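Local structure of S-M checkpoint control protein RAD4 (Schizosaccharomyces pombe, 4BMD) at residues Gly109-Glu121 with Val136-Asn150. The protein acts in DNA replication and in the checkpoint that couples S and M phases, binding phosphorylated crb2 as a signalling adaptor. Numbering follows the deposited sequence.
Sequences GLSIHLTGFKGEE and VHEFLGVQRSILLVN
With chi1 at 176°, His-113 swings its imidazole away from its own backbone N and under the loop that leaves strand 135-137, while Asn-150, similarly extended, lays its CB and amide over the ring of Phe-117. Both belong to a layout characteristic of the BRCT fold, here the fourth BRCT domain of the protein, His-113 at mid-strand and Asn-150 just beyond the C-terminal end of strand 146-149: a parallel four-stranded sheet in the order 2-1-3-4, in which strand 111-115 runs between 135-137 and 146-149. The pairing with 146-149 is a regular parallel ladder, Ile-146 O receiving His-113 N and His-113 O receiving Leu-148 N, and it continues to Asn-150 N on Thr-115 O. On the opposite edge, His-137 N reaches Ile-112 O at 2.8 Å.

The imidazole lies between the 137-140 loop and strand 146-149. Its ND1 donates almost straight to His-137 O at 3.0 Å; the oxygen lies in the ring plane, but the nitrogen sits above the carbonyl plane. Leu-140 N lies over the centre of one ring face, and Leu-147 CD1 comes to CD2 of His-113 at the edge, 3.6 Å away. NE2 is held by Lys-162 of helix 157-168, so both ring nitrogens are engaged and the rotation of the ring is fixed. A water joins Leu-114 N to the same His-137 O.

Ile-112, Leu-114, Ile-146 and Leu-148 share one face of the sheet, where Leu-114 CD2 meets Leu-148 CB at 3.7 Å and Trp-178 packs on Ile-146 and Leu-148. At the C-terminal end, the Asn-150 amide stacks on the Phe-117 ring with the planes 6° apart, CB 3.5 Å from the ring centroid, and ND2 donates to Gly-116 O at 2.8 Å.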
loop_
_atom_site.group_PDB
_atom_site.type_symbol
_atom_site.label_atom_id
_atom_site.label_comp_id
_atom_site.label_asym_id
_atom_site.label_seq_id
_atom_site.Cartn_x
_atom_site.Cartn_y
_atom_site.Cartn_z
ATOM N N GLY A 109 1.900 -17.977 4.746
ATOM C CA GLY A 109 1.548 -19.190 4.031
ATOM C C GLY A 109 0.562 -18.955 2.903
ATOM O O GLY A 109 0.347 -19.829 2.064
ATOM N N LEU A 110 -0.040 -17.771 2.882
ATOM C CA LEU A 110 -1.026 -17.440 1.861
ATOM C C LEU A 110 -0.378 -17.057 0.537
ATOM O O LEU A 110 0.405 -16.111 0.465
ATOM C CB LEU A 110 -1.940 -16.307 2.334
ATOM C CG LEU A 110 -2.862 -16.603 3.519
ATOM C CD1 LEU A 110 -3.721 -15.390 3.835
ATOM C CD2 LEU A 110 -3.730 -17.821 3.238
ATOM N N SER A 111 -0.709 -17.807 -0.508
ATOM C CA SER A 111 -0.237 -17.499 -1.851
ATOM C C SER A 111 -1.294 -16.686 -2.591
ATOM O O SER A 111 -2.417 -17.144 -2.796
ATOM C CB SER A 111 0.090 -18.782 -2.617
ATOM O OG SER A 111 -1.023 -19.659 -2.643
ATOM N N ILE A 112 -0.930 -15.469 -2.986
ATOM C CA ILE A 112 -1.887 -14.555 -3.601
ATOM C C ILE A 112 -1.468 -14.094 -4.994
ATOM O O ILE A 112 -0.319 -13.713 -5.214
ATOM C CB ILE A 112 -2.109 -13.307 -2.714
ATOM C CG1 ILE A 112 -2.416 -13.718 -1.273
ATOM C CG2 ILE A 112 -3.225 -12.434 -3.273
ATOM C CD1 ILE A 112 -2.657 -12.548 -0.340
ATOM N N HIS A 113 -2.412 -14.134 -5.931
ATOM C CA HIS A 113 -2.204 -13.570 -7.258
ATOM C C HIS A 113 -3.158 -12.401 -7.478
ATOM O O HIS A 113 -4.340 -12.484 -7.147
ATOM C CB HIS A 113 -2.410 -14.628 -8.345
ATOM C CG HIS A 113 -2.308 -14.085 -9.736
ATOM N ND1 HIS A 113 -1.138 -13.571 -10.251
ATOM C CD2 HIS A 113 -3.236 -13.961 -10.715
ATOM C CE1 HIS A 113 -1.346 -13.160 -11.489
ATOM N NE2 HIS A 113 -2.612 -13.384 -11.795
ATOM N N LEU A 114 -2.638 -11.313 -8.040
ATOM C CA LEU A 114 -3.416 -10.090 -8.216
ATOM C C LEU A 114 -3.882 -9.915 -9.659
ATOM O O LEU A 114 -3.144 -10.206 -10.598
ATOM C CB LEU A 114 -2.585 -8.876 -7.796
ATOM C CG LEU A 114 -1.905 -8.960 -6.429
ATOM C CD1 LEU A 114 -1.006 -7.753 -6.193
ATOM C CD2 LEU A 114 -2.942 -9.082 -5.326
ATOM N N THR A 115 -5.108 -9.428 -9.827
ATOM C CA THR A 115 -5.645 -9.157 -11.156
ATOM C C THR A 115 -6.494 -7.884 -11.167
ATOM O O THR A 115 -7.288 -7.646 -10.257
ATOM C CB THR A 115 -6.464 -10.354 -11.700
ATOM O OG1 THR A 115 -6.977 -10.039 -13.000
ATOM C CG2 THR A 115 -7.623 -10.691 -10.768
ATOM N N GLY A 116 -6.308 -7.060 -12.195
ATOM C CA GLY A 116 -7.060 -5.825 -12.327
ATOM C C GLY A 116 -6.311 -4.600 -11.831
ATOM O O GLY A 116 -6.812 -3.481 -11.928
ATOM N N PHE A 117 -5.112 -4.812 -11.297
ATOM C CA PHE A 117 -4.289 -3.715 -10.799
ATOM C C PHE A 117 -3.211 -3.341 -11.812
ATOM O O PHE A 117 -2.651 -4.209 -12.482
ATOM C CB PHE A 117 -3.640 -4.091 -9.465
ATOM C CG PHE A 117 -4.623 -4.481 -8.399
ATOM C CD1 PHE A 117 -5.221 -3.518 -7.603
ATOM C CD2 PHE A 117 -4.945 -5.812 -8.190
ATOM C CE1 PHE A 117 -6.125 -3.876 -6.619
ATOM C CE2 PHE A 117 -5.849 -6.175 -7.209
ATOM C CZ PHE A 117 -6.438 -5.206 -6.423
ATOM N N LYS A 118 -2.919 -2.048 -11.916
ATOM C CA LYS A 118 -1.916 -1.566 -12.860
ATOM C C LYS A 118 -1.000 -0.510 -12.248
ATOM O O LYS A 118 -1.345 0.127 -11.252
ATOM C CB LYS A 118 -2.586 -0.994 -14.113
ATOM C CG LYS A 118 -3.325 -2.021 -14.955
ATOM C CD LYS A 118 -3.881 -1.402 -16.227
ATOM C CE LYS A 118 -4.574 -2.447 -17.089
ATOM N NZ LYS A 118 -5.096 -1.865 -18.358
ATOM N N GLY A 119 0.172 -0.341 -12.854
ATOM C CA GLY A 119 1.079 0.740 -12.513
ATOM C C GLY A 119 1.592 0.753 -11.087
ATOM O O GLY A 119 2.035 -0.268 -10.562
ATOM N N GLU A 120 1.529 1.925 -10.463
ATOM C CA GLU A 120 2.065 2.119 -9.121
ATOM C C GLU A 120 1.242 1.405 -8.053
ATOM O O GLU A 120 1.782 0.968 -7.036
ATOM C CB GLU A 120 2.178 3.614 -8.798
ATOM C CG GLU A 120 0.881 4.402 -8.951
ATOM C CD GLU A 120 0.002 4.348 -7.713
ATOM O OE1 GLU A 120 0.535 4.084 -6.613
ATOM O OE2 GLU A 120 -1.220 4.572 -7.839
ATOM N N GLU A 121 -0.063 1.291 -8.286
ATOM C CA GLU A 121 -0.943 0.649 -7.319
ATOM C C GLU A 121 -0.610 -0.832 -7.198
ATOM O O GLU A 121 -0.574 -1.379 -6.097
ATOM C CB GLU A 121 -2.414 0.832 -7.700
ATOM C CG GLU A 121 -3.380 0.368 -6.618
ATOM C CD GLU A 121 -4.833 0.522 -7.019
ATOM O OE1 GLU A 121 -5.114 0.592 -8.235
ATOM O OE2 GLU A 121 -5.694 0.576 -6.115
ATOM N N VAL A 136 3.293 -13.125 -2.880
ATOM C CA VAL A 136 2.635 -12.678 -4.100
ATOM C C VAL A 136 3.212 -13.374 -5.328
ATOM O O VAL A 136 4.419 -13.344 -5.560
ATOM C CB VAL A 136 2.758 -11.156 -4.278
ATOM C CG1 VAL A 136 2.004 -10.707 -5.521
ATOM C CG2 VAL A 136 2.235 -10.441 -3.044
ATOM N N HIS A 137 2.340 -14.000 -6.110
ATOM C CA HIS A 137 2.758 -14.718 -7.308
ATOM C C HIS A 137 2.474 -13.916 -8.573
ATOM O O HIS A 137 1.398 -13.340 -8.728
ATOM C CB HIS A 137 2.074 -16.083 -7.378
ATOM C CG HIS A 137 2.656 -17.097 -6.444
ATOM N ND1 HIS A 137 3.376 -18.186 -6.882
ATOM C CD2 HIS A 137 2.635 -17.180 -5.092
ATOM C CE1 HIS A 137 3.767 -18.901 -5.842
ATOM N NE2 HIS A 137 3.330 -18.312 -4.744
ATOM N N GLU A 138 3.447 -13.892 -9.477
ATOM C CA GLU A 138 3.322 -13.135 -10.717
ATOM C C GLU A 138 2.298 -13.751 -11.663
ATOM O O GLU A 138 1.761 -13.069 -12.535
ATOM C CB GLU A 138 4.680 -13.019 -11.414
ATOM C CG GLU A 138 5.709 -12.209 -10.640
ATOM C CD GLU A 138 5.345 -10.739 -10.542
ATOM O OE1 GLU A 138 4.566 -10.257 -11.393
ATOM O OE2 GLU A 138 5.840 -10.064 -9.615
ATOM N N PHE A 139 2.027 -15.040 -11.489
ATOM C CA PHE A 139 1.091 -15.731 -12.367
ATOM C C PHE A 139 0.042 -16.526 -11.601
ATOM O O PHE A 139 0.273 -16.962 -10.472
ATOM C CB PHE A 139 1.842 -16.655 -13.330
ATOM C CG PHE A 139 2.829 -15.941 -14.205
ATOM C CD1 PHE A 139 2.431 -15.383 -15.409
ATOM C CD2 PHE A 139 4.156 -15.826 -13.825
ATOM C CE1 PHE A 139 3.338 -14.723 -16.218
ATOM C CE2 PHE A 139 5.067 -15.167 -14.628
ATOM C CZ PHE A 139 4.658 -14.615 -15.826
ATOM N N LEU A 140 -1.115 -16.709 -12.227
ATOM C CA LEU A 140 -2.166 -17.536 -11.660
ATOM C C LEU A 140 -1.816 -19.011 -11.809
ATOM O O LEU A 140 -1.481 -19.474 -12.900
ATOM C CB LEU A 140 -3.503 -17.248 -12.342
ATOM C CG LEU A 140 -4.655 -18.157 -11.908
ATOM C CD1 LEU A 140 -4.991 -17.928 -10.442
ATOM C CD2 LEU A 140 -5.876 -17.946 -12.790
ATOM N N GLY A 141 -1.890 -19.745 -10.706
ATOM C CA GLY A 141 -1.629 -21.170 -10.721
ATOM C C GLY A 141 -2.739 -21.936 -10.032
ATOM O O GLY A 141 -3.583 -21.348 -9.357
ATOM N N VAL A 142 -2.742 -23.252 -10.206
ATOM C CA VAL A 142 -3.739 -24.106 -9.572
ATOM C C VAL A 142 -3.626 -24.033 -8.049
ATOM O O VAL A 142 -4.633 -24.076 -7.338
ATOM C CB VAL A 142 -3.598 -25.570 -10.044
ATOM C CG1 VAL A 142 -4.584 -26.474 -9.320
ATOM C CG2 VAL A 142 -3.798 -25.661 -11.549
ATOM N N GLN A 143 -2.399 -23.898 -7.556
ATOM C CA GLN A 143 -2.149 -23.914 -6.117
ATOM C C GLN A 143 -2.026 -22.526 -5.491
ATOM O O GLN A 143 -1.159 -22.298 -4.647
ATOM C CB GLN A 143 -0.900 -24.741 -5.803
ATOM C CG GLN A 143 -1.036 -26.217 -6.132
ATOM C CD GLN A 143 0.185 -27.016 -5.721
ATOM O OE1 GLN A 143 1.174 -26.458 -5.246
ATOM N NE2 GLN A 143 0.120 -28.330 -5.899
ATOM N N ARG A 144 -2.891 -21.603 -5.898
ATOM C CA ARG A 144 -2.947 -20.290 -5.268
ATOM C C ARG A 144 -4.029 -20.282 -4.196
ATOM O O ARG A 144 -5.106 -20.848 -4.388
ATOM C CB ARG A 144 -3.238 -19.199 -6.300
ATOM C CG ARG A 144 -2.253 -19.146 -7.450
ATOM C CD ARG A 144 -0.882 -18.677 -7.000
ATOM N NE ARG A 144 0.065 -18.670 -8.109
ATOM C CZ ARG A 144 0.866 -19.686 -8.411
ATOM N NH1 ARG A 144 0.839 -20.791 -7.679
ATOM N NH2 ARG A 144 1.696 -19.595 -9.441
ATOM N N SER A 145 -3.742 -19.644 -3.068
ATOM C CA SER A 145 -4.716 -19.536 -1.991
ATOM C C SER A 145 -5.824 -18.565 -2.374
ATOM O O SER A 145 -7.003 -18.830 -2.142
ATOM C CB SER A 145 -4.044 -19.053 -0.703
ATOM O OG SER A 145 -2.921 -19.850 -0.374
ATOM N N ILE A 146 -5.434 -17.438 -2.963
ATOM C CA ILE A 146 -6.359 -16.342 -3.227
ATOM C C ILE A 146 -6.103 -15.682 -4.577
ATOM O O ILE A 146 -4.962 -15.369 -4.918
ATOM C CB ILE A 146 -6.233 -15.245 -2.144
ATOM C CG1 ILE A 146 -6.671 -15.770 -0.776
ATOM C CG2 ILE A 146 -7.041 -14.010 -2.519
ATOM C CD1 ILE A 146 -6.385 -14.807 0.358
ATOM N N LEU A 147 -7.169 -15.478 -5.344
ATOM C CA LEU A 147 -7.119 -14.581 -6.490
ATOM C C LEU A 147 -7.743 -13.258 -6.075
ATOM O O LEU A 147 -8.962 -13.159 -5.932
ATOM C CB LEU A 147 -7.877 -15.161 -7.683
ATOM C CG LEU A 147 -7.963 -14.220 -8.890
ATOM C CD1 LEU A 147 -6.581 -13.978 -9.487
ATOM C CD2 LEU A 147 -8.925 -14.748 -9.942
ATOM N N LEU A 148 -6.906 -12.246 -5.865
ATOM C CA LEU A 148 -7.385 -10.949 -5.400
ATOM C C LEU A 148 -7.771 -10.049 -6.572
ATOM O O LEU A 148 -6.925 -9.666 -7.378
ATOM C CB LEU A 148 -6.334 -10.268 -4.522
ATOM C CG LEU A 148 -6.846 -9.119 -3.651
ATOM C CD1 LEU A 148 -7.875 -9.628 -2.650
ATOM C CD2 LEU A 148 -5.700 -8.426 -2.936
ATOM N N VAL A 149 -9.054 -9.712 -6.652
ATOM C CA VAL A 149 -9.593 -8.984 -7.795
ATOM C C VAL A 149 -9.834 -7.505 -7.500
ATOM O O VAL A 149 -10.430 -7.153 -6.480
ATOM C CB VAL A 149 -10.914 -9.618 -8.267
ATOM C CG1 VAL A 149 -11.451 -8.891 -9.492
ATOM C CG2 VAL A 149 -10.710 -11.095 -8.562
ATOM N N ASN A 150 -9.368 -6.642 -8.399
ATOM C CA ASN A 150 -9.615 -5.209 -8.288
ATOM C C ASN A 150 -11.009 -4.861 -8.790
ATOM O O ASN A 150 -11.233 -4.742 -9.993
ATOM C CB ASN A 150 -8.569 -4.416 -9.073
ATOM C CG ASN A 150 -8.718 -2.914 -8.893
ATOM O OD1 ASN A 150 -9.408 -2.449 -7.985
ATOM N ND2 ASN A 150 -8.064 -2.148 -9.757
HETATM O O HOH W 1 0.162 -10.792 -8.495
HETATM O O HOH W 2 -8.559 -1.048 -5.580
HETATM O O HOH W 3 -7.786 0.954 -8.991
#